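Local coordinates for protein malate dehydrogenase (Entamoeba histolytica, PDB 3I0P) that probably catalyses the NAD-dependent interconversion of malate and oxaloacetate, as a dimer-forming member of the malate/L-lactate dehydrogenase family, at residues Ile287-Val291 and Glu292-Asp296; Gly93-Asn96 and Gly97-Met101; Arg33-Arg36 and Asp37-Ala41. One frame throughout, in Å; residues are numbered along the deposited sequence.

Along the chain the order is contact 3, contact 2, contact 1, all in the part that belongs to the malate/L-lactate dehydrogenase family. Contacts 2 and 3 are short spans of two helices, 93-111 and 29-45, that pack together; their centres lie about 11 Å apart and His94 of contact 2 rests among Val35, Thr38 and Leu39 of contact 3. Contact 1, at the end of strand 282-290 in the central mixed sheet, has its centre about 21 Å from that of contact 2, yet Met101 reaches Ile287 and Ala288. Contacts 1 and 3 do not touch, their nearest atoms being about 15 Å apart. Helix 93-111 therefore ties the sheet to helix 29-45, with the His94 side chain about 8 Å from a bound NAD.

Contact 1 of 3, residues Ile287-Val291 and Glu292-Asp296; sequences IAINV and ECFRD
Asn290 and Val291 meet Cys293, Phe294 and Arg295 in a local turn that ends strand 282-290 of the central sheet and leads through a short 3-10 segment towards helix 297-312. Cys293 N bonds to Asn290 O at 3.3 Å. Val291 O takes two donors, Phe294 N at 2.7 Å and Arg295 N at 3.1 Å, which arrive from opposite faces of its carbonyl plane; one oxygen thus serves an i to i+3 and an i to i+4 bond. Asparagine suits the corner because its amide oxygen can hold a water that also accepts from Glu292 N: Asn290 OD1 accepts from this water at 2.6 Å, a bridge across the start of the turn. With CG anti to the backbone N (chi1 -172°), the amide is carried towards Glu292 and Cys293, where Asn290 ND2 lies 3.6 Å from Cys293 SG. The aliphatic CG of Glu292 passes 3.6 Å from Asn290 OD1, and the carboxylate and amide planes are turned 64° apart. On the apolar side Ile289 CG2 meets Phe294 CE2 at 3.7 Å, obliquely to the ring, so strand and turn share hydrophobic packing. Asp296 is the N-cap of helix 297-312, bonding to Glu299 N. Arg295 forms a salt bridge with Glu299 and hydrogen bonds with Asn303 and with Cys260 O of the second subunit, whose Thr83 packs on Cys293 and Phe294 and whose Met115 packs on Ile289. Within the chain, Val291 packs on Leu297 and Phe300, Ala288 on helix 93-111, and Ile289 on Met113 and Ile140 of the neighbouring strands.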
ATOM      1  N   ILE A 287      -4.177  11.776  -3.732  1.00 14.35           N
ATOM      2  CA  ILE A 287      -3.653  11.565  -5.073  1.00 14.73           C
ATOM      3  C   ILE A 287      -4.793  11.200  -6.014  1.00 15.07           C
ATOM      4  O   ILE A 287      -5.631  10.373  -5.678  1.00 15.31           O
ATOM      5  CB  ILE A 287      -2.586  10.440  -5.099  1.00 14.66           C
ATOM      6  CG1 ILE A 287      -1.386  10.801  -4.225  1.00 14.12           C
ATOM      7  CG2 ILE A 287      -2.129  10.118  -6.542  1.00 14.62           C
ATOM      8  CD1 ILE A 287      -0.311   9.728  -4.228  1.00 14.22           C
ATOM      9  N   ALA A 288      -4.813  11.825  -7.188  1.00 15.49           N
ATOM     10  CA  ALA A 288      -5.773  11.488  -8.240  1.00 15.85           C
ATOM     11  C   ALA A 288      -5.059  11.225  -9.574  1.00 16.10           C
ATOM     12  O   ALA A 288      -4.200  11.999  -9.998  1.00 16.21           O
ATOM     13  CB  ALA A 288      -6.789  12.590  -8.386  1.00 15.61           C
ATOM     14  N   ILE A 289      -5.413  10.119 -10.216  1.00 16.10           N
ATOM     15  CA  ILE A 289      -4.811   9.719 -11.482  1.00 16.26           C
ATOM     16  C   ILE A 289      -5.912   9.619 -12.531  1.00 17.08           C
ATOM     17  O   ILE A 289      -6.859   8.851 -12.372  1.00 17.03           O
ATOM     18  CB  ILE A 289      -4.092   8.348 -11.366  1.00 16.09           C
ATOM     19  CG1 ILE A 289      -2.905   8.449 -10.415  1.00 14.55           C
ATOM     20  CG2 ILE A 289      -3.667   7.826 -12.748  1.00 15.11           C
ATOM     21  CD1 ILE A 289      -2.514   7.139  -9.830  1.00 13.99           C
ATOM     22  N   ASN A 290      -5.778  10.396 -13.601  1.00 17.97           N
ATOM     23  CA  ASN A 290      -6.786  10.436 -14.646  1.00 18.94           C
ATOM     24  C   ASN A 290      -6.654   9.249 -15.587  1.00 19.39           C
ATOM     25  O   ASN A 290      -5.735   9.194 -16.403  1.00 19.31           O
ATOM     26  CB  ASN A 290      -6.696  11.752 -15.419  1.00 19.11           C
ATOM     27  CG  ASN A 290      -7.844  11.946 -16.388  1.00 20.16           C
ATOM     28  OD1 ASN A 290      -8.839  11.215 -16.360  1.00 21.56           O
ATOM     29  ND2 ASN A 290      -7.719  12.949 -17.248  1.00 21.82           N
ATOM     30  N   VAL A 291      -7.588   8.312 -15.463  1.00 20.10           N
ATOM     31  CA  VAL A 291      -7.602   7.086 -16.257  1.00 21.13           C
ATOM     32  C   VAL A 291      -7.576   7.337 -17.781  1.00 22.49           C
ATOM     33  O   VAL A 291      -6.776   6.715 -18.508  1.00 22.44           O
ATOM     34  CB  VAL A 291      -8.804   6.185 -15.865  1.00 20.78           C
ATOM     35  CG1 VAL A 291      -9.074   5.115 -16.930  1.00 20.39           C
ATOM     36  CG2 VAL A 291      -8.581   5.557 -14.489  1.00 20.06           C
ATOM     37  N   GLU A 292      -8.421   8.259 -18.255  1.00 23.54           N
ATOM     38  CA  GLU A 292      -8.584   8.473 -19.694  1.00 24.88           C
ATOM     39  C   GLU A 292      -7.288   8.929 -20.402  1.00 24.79           C
ATOM     40  O   GLU A 292      -7.182   8.825 -21.623  1.00 24.64           O
ATOM     41  CB  GLU A 292      -9.811   9.360 -20.010  1.00 25.28           C
ATOM     42  CG  GLU A 292      -9.614  10.879 -19.833  1.00 29.49           C
ATOM     43  CD  GLU A 292     -10.944  11.670 -19.747  1.00 34.59           C
ATOM     44  OE1 GLU A 292     -12.001  11.112 -20.151  1.00 36.17           O
ATOM     45  OE2 GLU A 292     -10.925  12.843 -19.265  1.00 34.30           O
ATOM     46  N   CYS A 293      -6.305   9.399 -19.628  1.00 24.95           N
ATOM     47  CA  CYS A 293      -4.950   9.667 -20.145  1.00 25.08           C
ATOM     48  C   CYS A 293      -4.218   8.402 -20.616  1.00 25.29           C
ATOM     49  O   CYS A 293      -3.283   8.484 -21.422  1.00 25.45           O
ATOM     50  CB  CYS A 293      -4.097  10.360 -19.090  1.00 24.74           C
ATOM     51  SG  CYS A 293      -4.558  12.068 -18.777  1.00 25.60           S
ATOM     52  N   PHE A 294      -4.656   7.245 -20.111  1.00 25.20           N
ATOM     53  CA  PHE A 294      -4.015   5.958 -20.375  1.00 25.08           C
ATOM     54  C   PHE A 294      -4.815   5.096 -21.325  1.00 25.32           C
ATOM     55  O   PHE A 294      -4.273   4.549 -22.282  1.00 25.60           O
ATOM     56  CB  PHE A 294      -3.843   5.166 -19.071  1.00 24.76           C
ATOM     57  CG  PHE A 294      -2.872   5.776 -18.116  1.00 24.06           C
ATOM     58  CD1 PHE A 294      -1.501   5.551 -18.261  1.00 23.29           C
ATOM     59  CD2 PHE A 294      -3.325   6.571 -17.064  1.00 22.74           C
ATOM     60  CE1 PHE A 294      -0.591   6.116 -17.371  1.00 23.47           C
ATOM     61  CE2 PHE A 294      -2.436   7.144 -16.176  1.00 22.72           C
ATOM     62  CZ  PHE A 294      -1.061   6.912 -16.322  1.00 23.25           C
ATOM     63  N   ARG A 295      -6.102   4.955 -21.016  1.00 25.50           N
ATOM     64  CA  ARG A 295      -7.003   4.050 -21.698  1.00 25.28           C
ATOM     65  C   ARG A 295      -8.409   4.631 -21.608  1.00 26.00           C
ATOM     66  O   ARG A 295      -8.698   5.429 -20.706  1.00 25.87           O
ATOM     67  CB  ARG A 295      -6.949   2.679 -21.018  1.00 25.08           C
ATOM     68  CG  ARG A 295      -7.849   1.617 -21.603  1.00 23.75           C
ATOM     69  CD  ARG A 295      -7.791   0.379 -20.763  1.00 22.69           C
ATOM     70  NE  ARG A 295      -8.392  -0.781 -21.421  1.00 22.27           N
ATOM     71  CZ  ARG A 295      -8.324  -2.021 -20.945  1.00 21.33           C
ATOM     72  NH1 ARG A 295      -7.684  -2.265 -19.808  1.00 20.90           N
ATOM     73  NH2 ARG A 295      -8.886  -3.020 -21.606  1.00 20.45           N
ATOM     74  N   ASP A 296      -9.257   4.243 -22.566  1.00 26.69           N
ATOM     75  CA  ASP A 296     -10.699   4.473 -22.533  1.00 27.15           C
ATOM     76  C   ASP A 296     -11.257   4.098 -21.160  1.00 27.04           C
ATOM     77  O   ASP A 296     -10.919   3.033 -20.631  1.00 27.33           O
ATOM     78  CB  ASP A 296     -11.377   3.604 -23.604  1.00 27.51           C
ATOM     79  CG  ASP A 296     -12.872   3.893 -23.739  1.00 28.69           C
ATOM     80  OD1 ASP A 296     -13.223   4.873 -24.437  1.00 28.59           O
ATOM     81  OD2 ASP A 296     -13.688   3.139 -23.148  1.00 29.73           O
TER
HETATM   82  O   HOH W   1     -10.860   9.601 -16.497  1.00 26.84           O

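Contact 2 of 3, residues Gly93-Asn96 and Gly97-Met101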
ATOM      1  N   GLY A  93     -11.184  18.058   9.062  1.00 17.65           N
ATOM      2  CA  GLY A  93     -10.475  17.241   8.092  1.00 17.34           C
ATOM      3  C   GLY A  93     -11.311  17.005   6.850  1.00 16.97           C
ATOM      4  O   GLY A  93     -10.781  16.943   5.747  1.00 16.57           O
ATOM      5  N   HIS A  94     -12.624  16.882   7.047  1.00 17.11           N
ATOM      6  CA  HIS A  94     -13.578  16.624   5.965  1.00 17.03           C
ATOM      7  C   HIS A  94     -13.638  17.804   5.030  1.00 16.89           C
ATOM      8  O   HIS A  94     -13.787  17.630   3.818  1.00 17.12           O
ATOM      9  CB  HIS A  94     -14.972  16.351   6.519  1.00 17.23           C
ATOM     10  CG  HIS A  94     -14.965  15.729   7.877  1.00 17.73           C
ATOM     11  ND1 HIS A  94     -14.838  16.474   9.030  1.00 17.28           N
ATOM     12  CD2 HIS A  94     -15.044  14.435   8.268  1.00 18.45           C
ATOM     13  CE1 HIS A  94     -14.857  15.665  10.073  1.00 18.87           C
ATOM     14  NE2 HIS A  94     -14.982  14.423   9.640  1.00 18.71           N
ATOM     15  N   VAL A  95     -13.508  19.006   5.592  1.00 16.78           N
ATOM     16  CA  VAL A  95     -13.458  20.224   4.792  1.00 16.81           C
ATOM     17  C   VAL A  95     -12.158  20.256   3.985  1.00 17.20           C
ATOM     18  O   VAL A  95     -12.188  20.409   2.766  1.00 17.34           O
ATOM     19  CB  VAL A  95     -13.635  21.491   5.670  1.00 16.77           C
ATOM     20  CG1 VAL A  95     -13.292  22.762   4.893  1.00 15.96           C
ATOM     21  CG2 VAL A  95     -15.059  21.556   6.215  1.00 16.60           C
ATOM     22  N   ASN A  96     -11.024  20.090   4.667  1.00 17.50           N
ATOM     23  CA  ASN A  96      -9.721  20.100   4.008  1.00 18.04           C
ATOM     24  C   ASN A  96      -9.623  18.951   2.994  1.00 18.52           C
ATOM     25  O   ASN A  96      -9.196  19.147   1.844  1.00 18.29           O
ATOM     26  CB  ASN A  96      -8.580  20.047   5.039  1.00 18.03           C
ATOM     27  CG  ASN A  96      -8.590  21.250   6.000  1.00 18.22           C
ATOM     28  OD1 ASN A  96      -8.636  22.403   5.573  1.00 18.70           O
ATOM     29  ND2 ASN A  96      -8.542  20.974   7.300  1.00 17.80           N
ATOM     30  N   GLY A  97     -10.058  17.765   3.422  1.00 18.79           N
ATOM     31  CA  GLY A  97     -10.046  16.577   2.581  1.00 19.35           C
ATOM     32  C   GLY A  97     -10.846  16.709   1.294  1.00 19.78           C
ATOM     33  O   GLY A  97     -10.350  16.372   0.210  1.00 19.92           O
ATOM     34  N   THR A  98     -12.083  17.198   1.416  1.00 19.65           N
ATOM     35  CA  THR A  98     -12.979  17.335   0.276  1.00 19.25           C
ATOM     36  C   THR A  98     -12.402  18.332  -0.710  1.00 19.29           C
ATOM     37  O   THR A  98     -12.310  18.060  -1.907  1.00 19.29           O
ATOM     38  CB  THR A  98     -14.394  17.754   0.718  1.00 19.15           C
ATOM     39  OG1 THR A  98     -14.937  16.734   1.557  1.00 18.63           O
ATOM     40  CG2 THR A  98     -15.314  17.954  -0.474  1.00 18.29           C
ATOM     41  N   ILE A  99     -11.995  19.481  -0.200  1.00 19.55           N
ATOM     42  CA  ILE A  99     -11.367  20.491  -1.039  1.00 19.95           C
ATOM     43  C   ILE A  99     -10.046  19.982  -1.656  1.00 20.21           C
ATOM     44  O   ILE A  99      -9.851  20.085  -2.871  1.00 20.00           O
ATOM     45  CB  ILE A  99     -11.209  21.816  -0.279  1.00 20.02           C
ATOM     46  CG1 ILE A  99     -12.603  22.370   0.042  1.00 19.25           C
ATOM     47  CG2 ILE A  99     -10.331  22.822  -1.084  1.00 19.81           C
ATOM     48  CD1 ILE A  99     -12.624  23.419   1.130  1.00 19.48           C
ATOM     49  N   GLY A 100      -9.184  19.391  -0.823  1.00 20.53           N
ATOM     50  CA  GLY A 100      -7.903  18.839  -1.268  1.00 20.79           C
ATOM     51  C   GLY A 100      -8.000  17.827  -2.400  1.00 21.11           C
ATOM     52  O   GLY A 100      -7.266  17.921  -3.388  1.00 21.61           O
ATOM     53  N   MET A 101      -8.900  16.860  -2.260  1.00 21.06           N
ATOM     54  CA  MET A 101      -9.079  15.826  -3.272  1.00 21.35           C
ATOM     55  C   MET A 101      -9.761  16.377  -4.528  1.00 21.91           C
ATOM     56  O   MET A 101      -9.315  16.109  -5.642  1.00 22.07           O
ATOM     57  CB  MET A 101      -9.837  14.613  -2.701  1.00 21.06           C
ATOM     58  CG  MET A 101     -10.146  13.517  -3.721  1.00 20.01           C
ATOM     59  SD  MET A 101      -8.710  12.782  -4.547  1.00 18.26           S
ATOM     60  CE  MET A 101      -8.265  11.472  -3.410  1.00 15.49           C
TER
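Thr98 bonds twice to His94 O, one turn back along helix 93-111: its backbone N donates at 3.0 Å and its OG1 at 2.7 Å. The hydroxyl is held there because OG1 lies anti to its own carbonyl carbon and beside its backbone N (chi1 -62°), which swings it back over the preceding turn. OG1 is tilted only 18° from the plane of that carbonyl, whereas the amide nitrogen stands well above it. Threonine suits this buried place, since the helix itself satisfies its polar atom while Tyr129 and Tyr130 pack on the side chain. Asn96, also buried, gives its ND2 a hydrogen bond to Ser121 OG.

Other main-chain bonds of the alpha-helical kind include Gly97 N to Gly93 O, Ile99 N to Val95 O at 3.1 Å, and Gly100 N to Asn96 O. This helix is the connection of a beta-alpha-beta unit, running between the parallel strands 83-87 and 113-121. Its three glycines here are buried.

Apolar packing follows the next face, where the Val95 and Ile99 side chains run alongside each other, Val95 CG1 and Ile99 CD1 3.9 Å apart. Ile99 also rests on Pro74, and Val95 on Asn31 of helix 29-45. The ring of His94 meets that of Tyr59 with the planes about 55° apart.

Contact 3 of 3, residues Arg33-Arg36 and Asp37-Ala41; sequences RMVR and DTLIA
Arg36 and Asp37, neighbours on helix 29-45, form a salt bridge along the helix flank: Arg36 NE donates to Asp37 OD1 at 2.9 Å with a nearly straight N-H...O angle of 163°. The oxygen lies in the guanidinium plane, at its edge, and is approached on its anti side by a donor 33° out of the carboxylate plane. Arg36 can turn back to so close a residue because its chain is bent at chi2 (91°), after CG has been set between the backbone N and the carbonyl carbon. A water then spans the pair a second time, accepting from Arg36 NH2 at 3.0 Å and donating to Asp37 OD1 at 2.8 Å; that oxygen is gripped by two donors, which would favour a charged carboxylate. Arg33 CG lies 4.1 Å above one face of the Arg36 guanidinium, so Arg33 meets it with a methylene while its own charged end forms a salt bridge with Glu29. Tyr19 of helix 11-24 packs on both arginines.

Beneath these groups the helix backbone fixes their spacing, through Asp37 N to Arg33 O and Ile40 N to Arg36 O. Another face is apolar: the branched side chains of Val35 and Leu39, suited to a buried interface, lie flank to flank with Val35 CG1 3.8 Å from Leu39 CD1. This face packs against helix 93-111, Val35, Thr38 and Leu39 on His94 and Met34 on Ile99. Leu39 also reaches Phe55 and Tyr59. The arrangement is that of an amphipathic helix, its charged flank bridged within one turn and its apolar side packed among the helices of the dehydrogenase, with the Thr38 side chain about 9 Å from a bound NAD.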
ATOM      1  N   ARG A  33     -22.116  21.043   5.355  1.00 20.54           N
ATOM      2  CA  ARG A  33     -22.459  20.098   4.297  1.00 20.04           C
ATOM      3  C   ARG A  33     -21.340  19.103   3.980  1.00 19.96           C
ATOM      4  O   ARG A  33     -21.593  17.904   3.863  1.00 19.93           O
ATOM      5  CB  ARG A  33     -22.917  20.822   3.029  1.00 19.75           C
ATOM      6  CG  ARG A  33     -24.428  20.957   2.930  1.00 19.25           C
ATOM      7  CD  ARG A  33     -24.855  21.585   1.617  1.00 18.14           C
ATOM      8  NE  ARG A  33     -24.360  22.948   1.468  1.00 16.10           N
ATOM      9  CZ  ARG A  33     -23.668  23.392   0.424  1.00 16.98           C
ATOM     10  NH1 ARG A  33     -23.382  22.591  -0.601  1.00 14.66           N
ATOM     11  NH2 ARG A  33     -23.275  24.662   0.397  1.00 17.63           N
ATOM     12  N   MET A  34     -20.112  19.596   3.856  1.00 19.90           N
ATOM     13  CA  MET A  34     -18.976  18.733   3.561  1.00 19.98           C
ATOM     14  C   MET A  34     -18.784  17.700   4.668  1.00 20.06           C
ATOM     15  O   MET A  34     -18.619  16.524   4.389  1.00 20.09           O
ATOM     16  CB  MET A  34     -17.698  19.554   3.344  1.00 20.02           C
ATOM     17  CG  MET A  34     -17.678  20.360   2.044  1.00 19.69           C
ATOM     18  SD  MET A  34     -16.119  21.245   1.827  1.00 20.80           S
ATOM     19  CE  MET A  34     -16.313  21.971   0.200  1.00 17.78           C
ATOM     20  N   VAL A  35     -18.855  18.153   5.921  1.00 20.21           N
ATOM     21  CA  VAL A  35     -18.655  17.315   7.105  1.00 20.02           C
ATOM     22  C   VAL A  35     -19.754  16.278   7.297  1.00 20.51           C
ATOM     23  O   VAL A  35     -19.463  15.114   7.587  1.00 21.34           O
ATOM     24  CB  VAL A  35     -18.531  18.180   8.379  1.00 20.07           C
ATOM     25  CG1 VAL A  35     -18.607  17.339   9.661  1.00 19.04           C
ATOM     26  CG2 VAL A  35     -17.250  18.987   8.322  1.00 19.52           C
ATOM     27  N   ARG A  36     -21.011  16.683   7.141  1.00 20.27           N
ATOM     28  CA  ARG A  36     -22.096  15.747   7.336  1.00 19.97           C
ATOM     29  C   ARG A  36     -22.134  14.712   6.211  1.00 19.76           C
ATOM     30  O   ARG A  36     -22.473  13.559   6.463  1.00 19.90           O
ATOM     31  CB  ARG A  36     -23.439  16.469   7.529  1.00 20.18           C
ATOM     32  CG  ARG A  36     -24.088  17.003   6.271  1.00 20.56           C
ATOM     33  CD  ARG A  36     -25.037  15.994   5.655  1.00 20.15           C
ATOM     34  NE  ARG A  36     -25.504  16.478   4.360  1.00 20.90           N
ATOM     35  CZ  ARG A  36     -26.586  17.226   4.192  1.00 21.61           C
ATOM     36  NH1 ARG A  36     -27.323  17.570   5.234  1.00 23.05           N
ATOM     37  NH2 ARG A  36     -26.943  17.628   2.983  1.00 22.18           N
ATOM     38  N   ASP A  37     -21.769  15.117   4.989  1.00 19.22           N
ATOM     39  CA  ASP A  37     -21.694  14.183   3.856  1.00 18.60           C
ATOM     40  C   ASP A  37     -20.698  13.058   4.129  1.00 18.55           C
ATOM     41  O   ASP A  37     -21.000  11.886   3.901  1.00 18.21           O
ATOM     42  CB  ASP A  37     -21.307  14.891   2.559  1.00 18.38           C
ATOM     43  CG  ASP A  37     -22.480  15.581   1.880  1.00 17.89           C
ATOM     44  OD1 ASP A  37     -23.631  15.492   2.360  1.00 16.34           O
ATOM     45  OD2 ASP A  37     -22.235  16.220   0.834  1.00 17.57           O
ATOM     46  N   THR A  38     -19.517  13.409   4.634  1.00 18.45           N
ATOM     47  CA  THR A  38     -18.505  12.385   4.867  1.00 18.45           C
ATOM     48  C   THR A  38     -18.760  11.643   6.166  1.00 18.23           C
ATOM     49  O   THR A  38     -18.342  10.498   6.307  1.00 18.61           O
ATOM     50  CB  THR A  38     -17.029  12.890   4.788  1.00 18.33           C
ATOM     51  OG1 THR A  38     -16.403  12.751   6.055  1.00 19.43           O
ATOM     52  CG2 THR A  38     -16.916  14.320   4.314  1.00 18.11           C
ATOM     53  N   LEU A  39     -19.456  12.272   7.108  1.00 17.86           N
ATOM     54  CA  LEU A  39     -19.888  11.545   8.300  1.00 17.57           C
ATOM     55  C   LEU A  39     -20.987  10.544   7.958  1.00 17.50           C
ATOM     56  O   LEU A  39     -20.848   9.362   8.278  1.00 17.96           O
ATOM     57  CB  LEU A  39     -20.293  12.478   9.445  1.00 17.47           C
ATOM     58  CG  LEU A  39     -19.115  13.254  10.041  1.00 17.61           C
ATOM     59  CD1 LEU A  39     -19.512  13.990  11.304  1.00 17.18           C
ATOM     60  CD2 LEU A  39     -17.953  12.301  10.325  1.00 18.89           C
ATOM     61  N   ILE A  40     -22.052  10.988   7.285  1.00 16.96           N
ATOM     62  CA  ILE A  40     -23.117  10.063   6.881  1.00 16.72           C
ATOM     63  C   ILE A  40     -22.604   8.941   5.960  1.00 16.88           C
ATOM     64  O   ILE A  40     -23.039   7.807   6.084  1.00 16.91           O
ATOM     65  CB  ILE A  40     -24.360  10.777   6.259  1.00 16.75           C
ATOM     66  CG1 ILE A  40     -25.565   9.827   6.226  1.00 16.21           C
ATOM     67  CG2 ILE A  40     -24.071  11.300   4.857  1.00 15.91           C
ATOM     68  CD1 ILE A  40     -26.266   9.668   7.536  1.00 13.71           C
ATOM     69  N   ALA A  41     -21.674   9.267   5.059  1.00 16.87           N
ATOM     70  CA  ALA A  41     -20.985   8.276   4.238  1.00 17.03           C
ATOM     71  C   ALA A  41     -20.420   7.142   5.073  1.00 17.42           C
ATOM     72  O   ALA A  41     -20.495   5.976   4.674  1.00 17.71           O
ATOM     73  CB  ALA A  41     -19.872   8.920   3.434  1.00 17.17           C
TER
HETATM   74  O   HOH W   2     -24.684  17.599   0.937  1.00 32.82           O